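Local coordinates for pyoverdine biosynthesis protein PvcB (Pseudomonas aeruginosa, PDB 4YLM), which catalyses the iron- and 2-oxoglutarate-dependent oxidation of tyrosine isonitrile in the biosynthesis of paerucumarin, at residues 80-85 with 277-282; 121-126 with 253-258; 158-163 with 217-222. One frame throughout, in Å; residues are numbered along the deposited sequence.

Contact 1: residues 80-85 with 277-282; sequences GEVMLW and VHIHAE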
loop_
_atom_site.group_PDB
_atom_site.type_symbol
_atom_site.label_atom_id
_atom_site.label_comp_id
_atom_site.label_asym_id
_atom_site.label_seq_id
_atom_site.Cartn_x
_atom_site.Cartn_y
_atom_site.Cartn_z
ATOM N N GLY A 80 12.995 -1.217 -5.398
ATOM C CA GLY A 80 13.218 0.205 -5.172
ATOM C C GLY A 80 14.445 0.673 -5.933
ATOM O O GLY A 80 14.872 0.002 -6.860
ATOM N N GLU A 81 15.005 1.815 -5.557
ATOM C CA GLU A 81 16.242 2.286 -6.188
ATOM C C GLU A 81 17.466 1.670 -5.509
ATOM O O GLU A 81 17.805 2.028 -4.384
ATOM C CB GLU A 81 16.335 3.814 -6.122
ATOM C CG GLU A 81 17.492 4.396 -6.938
ATOM C CD GLU A 81 17.767 5.868 -6.617
ATOM O OE1 GLU A 81 18.788 6.395 -7.106
ATOM O OE2 GLU A 81 16.975 6.498 -5.873
ATOM N N VAL A 82 18.126 0.735 -6.185
ATOM C CA VAL A 82 19.267 0.057 -5.573
ATOM C C VAL A 82 20.401 1.049 -5.375
ATOM O O VAL A 82 20.675 1.862 -6.248
ATOM C CB VAL A 82 19.748 -1.136 -6.427
ATOM C CG1 VAL A 82 21.119 -1.634 -5.954
ATOM C CG2 VAL A 82 18.721 -2.268 -6.396
ATOM N N MET A 83 21.031 1.017 -4.207
ATOM C CA MET A 83 22.244 1.784 -4.005
ATOM C C MET A 83 23.433 0.941 -4.483
ATOM O O MET A 83 23.797 -0.061 -3.851
ATOM C CB MET A 83 22.414 2.185 -2.541
ATOM C CG MET A 83 23.611 3.093 -2.301
ATOM S SD MET A 83 23.806 3.640 -0.585
ATOM C CE MET A 83 24.792 2.318 0.069
ATOM N N LEU A 84 24.016 1.342 -5.609
ATOM C CA LEU A 84 25.063 0.560 -6.255
ATOM C C LEU A 84 26.441 0.837 -5.674
ATOM O O LEU A 84 26.788 1.977 -5.359
ATOM C CB LEU A 84 25.067 0.808 -7.765
ATOM C CG LEU A 84 23.903 0.202 -8.553
ATOM C CD1 LEU A 84 23.913 0.711 -9.994
ATOM C CD2 LEU A 84 23.940 -1.327 -8.514
ATOM N N TRP A 85 27.221 -0.226 -5.515
ATOM C CA TRP A 85 28.603 -0.093 -5.078
ATOM C C TRP A 85 29.496 -0.358 -6.289
ATOM O O TRP A 85 29.009 -0.764 -7.343
ATOM C CB TRP A 85 28.904 -1.106 -3.977
ATOM C CG TRP A 85 28.255 -0.808 -2.654
ATOM C CD1 TRP A 85 26.932 -0.966 -2.322
ATOM C CD2 TRP A 85 28.908 -0.326 -1.474
ATOM N NE1 TRP A 85 26.730 -0.602 -1.009
ATOM C CE2 TRP A 85 27.927 -0.206 -0.470
ATOM C CE3 TRP A 85 30.231 0.017 -1.172
ATOM C CZ2 TRP A 85 28.227 0.250 0.811
ATOM C CZ3 TRP A 85 30.524 0.469 0.100
ATOM C CH2 TRP A 85 29.528 0.578 1.077
ATOM N N VAL A 277 21.920 -6.403 -0.359
ATOM C CA VAL A 277 21.668 -5.293 -1.273
ATOM C C VAL A 277 21.141 -4.101 -0.470
ATOM O O VAL A 277 20.331 -4.274 0.449
ATOM C CB VAL A 277 20.623 -5.696 -2.339
ATOM C CG1 VAL A 277 20.319 -4.521 -3.296
ATOM C CG2 VAL A 277 21.102 -6.939 -3.111
ATOM N N HIS A 278 21.622 -2.902 -0.796
ATOM C CA HIS A 278 21.150 -1.675 -0.173
ATOM C C HIS A 278 20.088 -1.023 -1.059
ATOM O O HIS A 278 20.218 -1.032 -2.281
ATOM C CB HIS A 278 22.310 -0.696 0.002
ATOM C CG HIS A 278 23.157 -0.957 1.209
ATOM N ND1 HIS A 278 24.528 -0.823 1.194
ATOM C CD2 HIS A 278 22.825 -1.295 2.479
ATOM C CE1 HIS A 278 25.008 -1.081 2.401
ATOM N NE2 HIS A 278 23.996 -1.376 3.197
ATOM N N ILE A 279 19.050 -0.455 -0.447
ATOM C CA ILE A 279 18.011 0.263 -1.193
ATOM C C ILE A 279 18.001 1.698 -0.715
ATOM O O ILE A 279 17.940 1.949 0.486
ATOM C CB ILE A 279 16.613 -0.340 -0.958
ATOM C CG1 ILE A 279 16.637 -1.860 -1.166
ATOM C CG2 ILE A 279 15.545 0.376 -1.827
ATOM C CD1 ILE A 279 16.906 -2.290 -2.586
ATOM N N HIS A 280 18.058 2.640 -1.649
ATOM C CA HIS A 280 18.049 4.056 -1.313
ATOM C C HIS A 280 16.730 4.440 -0.658
ATOM O O HIS A 280 15.705 3.801 -0.890
ATOM C CB HIS A 280 18.204 4.899 -2.582
ATOM C CG HIS A 280 19.626 5.109 -3.004
ATOM N ND1 HIS A 280 20.543 5.781 -2.224
ATOM C CD2 HIS A 280 20.284 4.748 -4.133
ATOM C CE1 HIS A 280 21.703 5.826 -2.854
ATOM N NE2 HIS A 280 21.570 5.212 -4.017
ATOM N N ALA A 281 16.774 5.481 0.158
ATOM C CA ALA A 281 15.570 6.178 0.600
ATOM C C ALA A 281 14.887 6.845 -0.602
ATOM O O ALA A 281 15.450 6.887 -1.699
ATOM C CB ALA A 281 15.934 7.225 1.673
ATOM N N GLU A 282 13.673 7.353 -0.395
ATOM C CA GLU A 282 12.869 7.923 -1.477
ATOM C C GLU A 282 12.548 9.375 -1.168
ATOM O O GLU A 282 11.620 9.654 -0.416
ATOM C CB GLU A 282 11.544 7.172 -1.634
ATOM C CG GLU A 282 11.646 5.743 -2.110
ATOM C CD GLU A 282 10.289 5.061 -2.123
ATOM O OE1 GLU A 282 9.732 4.864 -3.221
ATOM O OE2 GLU A 282 9.770 4.735 -1.036
HETATM O O HOH W 1 14.960 6.236 -4.257
HETATM O O HOH W 2 14.252 3.554 -3.406
HETATM O O HOH W 3 23.640 -2.623 -2.802
HETATM O O HOH W 4 23.313 4.114 -6.608
#

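Contact 2: residues 121-126 with 253-258; sequences VPEFQV and IADNLT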
loop_
_atom_site.group_PDB
_atom_site.type_symbol
_atom_site.label_atom_id
_atom_site.label_comp_id
_atom_site.label_asym_id
_atom_site.label_seq_id
_atom_site.Cartn_x
_atom_site.Cartn_y
_atom_site.Cartn_z
ATOM N N VAL A 121 22.922 7.572 2.418
ATOM C CA VAL A 121 22.606 6.547 3.410
ATOM C C VAL A 121 21.434 5.695 2.907
ATOM O O VAL A 121 20.384 6.227 2.549
ATOM C CB VAL A 121 22.276 7.211 4.785
ATOM C CG1 VAL A 121 21.870 6.177 5.816
ATOM C CG2 VAL A 121 23.477 8.033 5.285
ATOM N N PRO A 122 21.615 4.368 2.849
ATOM C CA PRO A 122 20.523 3.532 2.341
ATOM C C PRO A 122 19.394 3.433 3.361
ATOM O O PRO A 122 19.676 3.412 4.553
ATOM C CB PRO A 122 21.183 2.167 2.173
ATOM C CG PRO A 122 22.261 2.150 3.224
ATOM C CD PRO A 122 22.770 3.572 3.307
ATOM N N GLU A 123 18.141 3.364 2.908
ATOM C CA GLU A 123 17.041 3.156 3.850
ATOM C C GLU A 123 16.954 1.703 4.314
ATOM O O GLU A 123 16.728 1.440 5.491
ATOM C CB GLU A 123 15.687 3.623 3.274
ATOM C CG GLU A 123 14.517 3.395 4.252
ATOM C CD GLU A 123 13.226 4.101 3.841
ATOM O OE1 GLU A 123 13.115 4.524 2.670
ATOM O OE2 GLU A 123 12.322 4.229 4.697
ATOM N N PHE A 124 17.131 0.761 3.389
ATOM C CA PHE A 124 16.974 -0.655 3.700
ATOM C C PHE A 124 18.214 -1.479 3.383
ATOM O O PHE A 124 18.928 -1.211 2.396
ATOM C CB PHE A 124 15.821 -1.279 2.891
ATOM C CG PHE A 124 14.478 -0.615 3.101
ATOM C CD1 PHE A 124 13.826 -0.689 4.330
ATOM C CD2 PHE A 124 13.866 0.072 2.058
ATOM C CE1 PHE A 124 12.568 -0.069 4.514
ATOM C CE2 PHE A 124 12.618 0.690 2.233
ATOM C CZ PHE A 124 11.974 0.618 3.458
ATOM N N GLN A 125 18.426 -2.510 4.201
ATOM C CA GLN A 125 19.273 -3.644 3.843
ATOM C C GLN A 125 18.339 -4.794 3.454
ATOM O O GLN A 125 17.376 -5.078 4.161
ATOM C CB GLN A 125 20.137 -4.086 5.039
ATOM C CG GLN A 125 21.018 -3.002 5.663
ATOM C CD GLN A 125 21.296 -3.270 7.143
ATOM O OE1 GLN A 125 20.387 -3.603 7.903
ATOM N NE2 GLN A 125 22.552 -3.151 7.545
ATOM N N VAL A 126 18.602 -5.431 2.316
ATOM C CA VAL A 126 17.906 -6.647 1.937
ATOM C C VAL A 126 18.939 -7.776 1.972
ATOM O O VAL A 126 19.937 -7.730 1.252
ATOM C CB VAL A 126 17.288 -6.540 0.529
ATOM C CG1 VAL A 126 16.666 -7.872 0.109
ATOM C CG2 VAL A 126 16.230 -5.423 0.504
ATOM N N ILE A 253 14.548 -8.014 5.483
ATOM C CA ILE A 253 14.546 -6.626 5.065
ATOM C C ILE A 253 14.582 -5.796 6.328
ATOM O O ILE A 253 13.671 -5.889 7.137
ATOM C CB ILE A 253 13.259 -6.294 4.284
ATOM C CG1 ILE A 253 13.148 -7.191 3.038
ATOM C CG2 ILE A 253 13.241 -4.812 3.916
ATOM C CD1 ILE A 253 11.750 -7.150 2.382
ATOM N N ALA A 254 15.630 -4.987 6.488
ATOM C CA ALA A 254 15.864 -4.226 7.710
ATOM C C ALA A 254 15.796 -2.730 7.431
ATOM O O ALA A 254 16.310 -2.263 6.411
ATOM C CB ALA A 254 17.258 -4.600 8.304
ATOM N N ASP A 255 15.148 -1.995 8.334
ATOM C CA ASP A 255 15.042 -0.538 8.284
ATOM C C ASP A 255 16.312 0.064 8.887
ATOM O O ASP A 255 16.405 0.259 10.102
ATOM C CB ASP A 255 13.785 -0.094 9.072
ATOM C CG ASP A 255 13.599 1.415 9.133
ATOM O OD1 ASP A 255 14.369 2.171 8.498
ATOM O OD2 ASP A 255 12.645 1.853 9.837
ATOM N N ASN A 256 17.290 0.343 8.026
ATOM C CA ASN A 256 18.578 0.895 8.442
ATOM C C ASN A 256 18.489 2.303 9.048
ATOM O O ASN A 256 19.435 2.753 9.687
ATOM C CB ASN A 256 19.546 0.892 7.245
ATOM C CG ASN A 256 20.923 1.428 7.597
ATOM O OD1 ASN A 256 21.649 0.857 8.428
ATOM N ND2 ASN A 256 21.304 2.516 6.943
ATOM N N LEU A 257 17.366 3.002 8.845
ATOM C CA LEU A 257 17.216 4.366 9.368
ATOM C C LEU A 257 16.738 4.383 10.820
ATOM O O LEU A 257 16.840 5.406 11.502
ATOM C CB LEU A 257 16.267 5.208 8.487
ATOM C CG LEU A 257 16.629 5.281 6.992
ATOM C CD1 LEU A 257 15.682 6.229 6.245
ATOM C CD2 LEU A 257 18.095 5.729 6.806
ATOM N N THR A 258 16.230 3.247 11.284
ATOM C CA THR A 258 15.649 3.125 12.619
ATOM C C THR A 258 16.445 2.155 13.498
ATOM O O THR A 258 16.623 2.392 14.691
ATOM C CB THR A 258 14.196 2.617 12.534
ATOM O OG1 THR A 258 13.425 3.542 11.754
ATOM C CG2 THR A 258 13.568 2.504 13.935
HETATM O O HOH W 5 12.820 4.187 7.439
#

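Contact 3: residues 158-163 with 217-222; sequences LELWRR and DGIAPE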
loop_
_atom_site.group_PDB
_atom_site.type_symbol
_atom_site.label_atom_id
_atom_site.label_comp_id
_atom_site.label_asym_id
_atom_site.label_seq_id
_atom_site.Cartn_x
_atom_site.Cartn_y
_atom_site.Cartn_z
ATOM N N LEU A 158 18.139 9.308 29.873
ATOM C CA LEU A 158 17.630 10.051 28.729
ATOM C C LEU A 158 18.226 11.464 28.642
ATOM O O LEU A 158 18.630 11.915 27.560
ATOM C CB LEU A 158 16.101 10.107 28.805
ATOM C CG LEU A 158 15.309 10.606 27.600
ATOM C CD1 LEU A 158 15.646 9.785 26.339
ATOM C CD2 LEU A 158 13.818 10.546 27.912
ATOM N N GLU A 159 18.270 12.161 29.779
ATOM C CA GLU A 159 18.883 13.492 29.850
ATOM C C GLU A 159 20.339 13.468 29.374
ATOM O O GLU A 159 20.778 14.341 28.626
ATOM C CB GLU A 159 18.812 14.043 31.283
ATOM N N LEU A 160 21.088 12.466 29.810
ATOM C CA LEU A 160 22.462 12.294 29.340
ATOM C C LEU A 160 22.525 12.070 27.814
ATOM O O LEU A 160 23.289 12.736 27.110
ATOM C CB LEU A 160 23.139 11.138 30.087
ATOM C CG LEU A 160 24.654 10.964 29.922
ATOM C CD1 LEU A 160 25.402 12.175 30.464
ATOM C CD2 LEU A 160 25.125 9.687 30.607
ATOM N N TRP A 161 21.717 11.141 27.303
ATOM C CA TRP A 161 21.731 10.845 25.866
ATOM C C TRP A 161 21.482 12.093 25.041
ATOM O O TRP A 161 22.121 12.312 24.006
ATOM C CB TRP A 161 20.665 9.810 25.506
ATOM C CG TRP A 161 20.867 8.474 26.116
ATOM C CD1 TRP A 161 21.863 8.102 26.964
ATOM C CD2 TRP A 161 20.045 7.315 25.922
ATOM N NE1 TRP A 161 21.711 6.782 27.319
ATOM C CE2 TRP A 161 20.598 6.280 26.694
ATOM C CE3 TRP A 161 18.892 7.054 25.165
ATOM C CZ2 TRP A 161 20.043 5.008 26.737
ATOM C CZ3 TRP A 161 18.339 5.793 25.220
ATOM C CH2 TRP A 161 18.916 4.783 25.991
ATOM N N ARG A 162 20.542 12.911 25.502
ATOM C CA ARG A 162 20.121 14.093 24.754
ATOM C C ARG A 162 21.191 15.165 24.597
ATOM O O ARG A 162 21.106 15.996 23.698
ATOM C CB ARG A 162 18.859 14.703 25.369
ATOM C CG ARG A 162 17.600 13.890 25.098
ATOM C CD ARG A 162 16.421 14.447 25.862
ATOM N NE ARG A 162 15.165 13.805 25.486
ATOM C CZ ARG A 162 14.093 13.757 26.272
ATOM N NH1 ARG A 162 14.134 14.299 27.484
ATOM N NH2 ARG A 162 12.984 13.161 25.855
ATOM N N ARG A 163 22.194 15.173 25.465
ATOM C CA ARG A 163 23.252 16.164 25.284
ATOM C C ARG A 163 24.502 15.599 24.605
ATOM O O ARG A 163 25.401 16.349 24.219
ATOM C CB ARG A 163 23.563 16.935 26.578
ATOM C CG ARG A 163 23.678 16.106 27.849
ATOM C CD ARG A 163 23.695 17.026 29.082
ATOM N NE ARG A 163 24.290 16.387 30.258
ATOM C CZ ARG A 163 25.544 16.577 30.665
ATOM N NH1 ARG A 163 26.350 17.396 29.999
ATOM N NH2 ARG A 163 25.997 15.948 31.744
ATOM N N ASP A 217 31.023 13.803 22.649
ATOM C CA ASP A 217 30.988 15.205 23.063
ATOM C C ASP A 217 29.695 15.585 23.764
ATOM O O ASP A 217 28.722 14.823 23.766
ATOM C CB ASP A 217 31.134 16.115 21.846
ATOM C CG ASP A 217 32.394 15.848 21.062
ATOM O OD1 ASP A 217 33.357 15.313 21.646
ATOM O OD2 ASP A 217 32.421 16.183 19.860
ATOM N N GLY A 218 29.685 16.791 24.328
ATOM C CA GLY A 218 28.484 17.370 24.897
ATOM C C GLY A 218 28.267 16.945 26.332
ATOM O O GLY A 218 27.404 17.474 27.029
ATOM N N ILE A 219 29.047 15.968 26.770
ATOM C CA ILE A 219 29.004 15.539 28.159
ATOM C C ILE A 219 30.402 15.644 28.756
ATOM O O ILE A 219 31.371 15.877 28.032
ATOM C CB ILE A 219 28.506 14.092 28.287
ATOM C CG1 ILE A 219 29.442 13.144 27.534
ATOM C CG2 ILE A 219 27.079 13.970 27.758
ATOM C CD1 ILE A 219 29.202 11.681 27.830
ATOM N N ALA A 220 30.504 15.468 30.070
ATOM C CA ALA A 220 31.800 15.491 30.741
ATOM C C ALA A 220 32.500 14.143 30.601
ATOM O O ALA A 220 31.851 13.096 30.656
ATOM C CB ALA A 220 31.632 15.860 32.211
ATOM N N PRO A 221 33.830 14.164 30.426
ATOM C CA PRO A 221 34.612 12.945 30.200
ATOM C C PRO A 221 34.316 11.884 31.251
ATOM O O PRO A 221 34.325 10.690 30.943
ATOM C CB PRO A 221 36.058 13.431 30.328
ATOM C CG PRO A 221 36.000 14.862 29.937
ATOM C CD PRO A 221 34.681 15.366 30.463
ATOM N N GLU A 222 34.046 12.321 32.477
ATOM C CA GLU A 222 33.702 11.400 33.554
ATOM C C GLU A 222 32.377 10.690 33.283
ATOM O O GLU A 222 32.060 9.685 33.921
ATOM C CB GLU A 222 33.627 12.134 34.896
ATOM C CG GLU A 222 34.921 12.806 35.319
ATOM C CD GLU A 222 35.096 14.186 34.711
ATOM O OE1 GLU A 222 36.259 14.622 34.559
ATOM O OE2 GLU A 222 34.073 14.837 34.398
#

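Contact 1: residues 80-85 with 277-282
Val-82 and Ile-279 pair in antiparallel fashion at a non-hydrogen-bonded position, the bonds Met-83 N to His-278 O (2.9 Å) and His-280 N to Glu-81 O (2.8 Å) lying on either side of it. Met-83 runs between two histidines. Its CB lies over one face of the His-280 ring in a CH-pi contact, 3.6 Å from the ring centroid, and its chain, extended to SD, bends there (chi3 88°), which carries CE to His-278 ND1 at 3.3 Å. At its edge the His-278 ring takes a hydrogen bond in plane, ND1 accepting from Trp-85 NE1 (3.1 Å), and the other nitrogen, NE2, is hydrogen-bonded to Asp-114, a probable iron ligand. On the other side of the strand, Val-82 CG1 meets Val-277 CG1 at 4.0 Å, next to helix 69-79. Water bridges Glu-81 OE2 to Ala-281 O, and a second water joins Glu-81 N to His-280 O. The short, weakly bonded strand 82-83 adds an edge to the main sheet of this TauD/TfdA-family oxygenase, where Trp-85 and, nearer, His-278 stand behind Asp-114, consistent with outer-shell support of the iron site.

Contact 2: residues 121-126 with 253-258
Asn-256 grips two successive carbonyls of the facing segment just where that segment turns a corner: its ND2 donates to Pro-122 O at 3.0 Å and its backbone N to Glu-123 O at 2.8 Å. With CG anti to the backbone N (chi1 -179°), the amide reaches back beside Pro-122, whose oxygen lies close to the amide plane; the bond from the backbone N is more bent, with an angle of 131° at the hydrogen. The other end of the amide, OD1, accepts from the backbone N of Asp-114. Beyond the corner the chains settle into regular antiparallel pairing, in which Gln-125 and Ala-254 exchange two backbone hydrogen bonds. On their face of the sheet Gln-125 OE1 comes to 3.3 Å from Ala-254 CB, while NE2 bonds to Asp-114 OD2. Phe-124, Val-126, Ile-253 and Asp-255 occupy the opposite face. There the Phe-124 ring receives Glu-123 CG over its centre, has Ala-254 O at its edge, and approaches Ile-253 CG2 with CD1 (4.2 Å); helix 45-55 packs against it. Leu-257 crosses Glu-123 at about a right angle, CD1 to CG 3.7 Å, and sends CD2 to Val-121 CG1. Asp-255 OD1 takes the backbone N of Leu-257 in an Asx turn, and a water donates to both this oxygen and Glu-123 OE2. Glu-123 also forms a salt bridge with Arg-53, which probably eases the proximity of the Glu-123 carboxylate to that of Asp-255. Gln-125 and Asn-256 together hold Asp-114 by side chain and backbone, which is consistent with a second shell that positions this probable iron ligand.

Contact 3: residues 158-163 with 217-222
Arg-163 and Ile-219 meet through similar first torsions: in each, a gamma carbon (Arg-163 CG, chi1 45°; Ile-219 CG1, chi1 60°) sits between the backbone N and the carbonyl carbon. For Ile-219 this leaves CG2 anti to the carbonyl carbon, directed at the helix, and for Arg-163 it starts a chain, extended from CG to NE, that passes across the isoleucine at about a right angle. CG2 is the hub of the contact. It lies over the centre of one face of the Arg-163 guanidinium, 4.1 Å above its plane, and also touches the aliphatic part of the same side chain, at 4.0 Å from Arg-163 CG. Leu-160, one helical turn earlier, completes the apolar patch by bringing CD1 to 3.7 Å from Ile-219 CG2, its side chain likewise crossing at about a right angle. The arginine thus offers its carbon chain and one flat face to Ile-219. Its NH1 stands 3.2 Å from Gly-218 O, and NH2 makes a weak hydrogen bond to Gln-223. Backbone meets backbone where residues 158-163 end: Gly-218, at a positive phi of 86°, sets its CA 3.3 Å from Arg-163 O in a CA-H...O contact. Next to it, Asp-217 forms a salt bridge with Arg-167. Ile-219 also touches Leu-227 of helix 224-235, against which Trp-161 packs. The contact is a small, partly exposed helix-to-loop packing that joins the C-terminal turn of helix 155-163 to the connection between strand 215-217 and helix 224-235, away from the iron site.

In the fold
Contacts 1 and 2 are buried neighbours in one sheet, their centres about 9 Å apart: strand 272-286 of contact 1 lies beside strand 120-131 of contact 2, with probable backbone bonds from Val-126 N to Val-277 O and from Ile-279 N to Phe-124 O. Both send polar side chains to Asp-114, through His-278 in contact 1 and through Gln-125 and Asn-256 in contact 2. Contact 3 is a surface contact, its centre about 27 Å from that of contact 2 and 34 Å from that of contact 1, and shares no strand with them. There the chemistry is a small apolar patch with one arginine laid over it, whereas backbone ladders and buried polar groups rule the core. In sequence the three are nested, with contact 3 innermost.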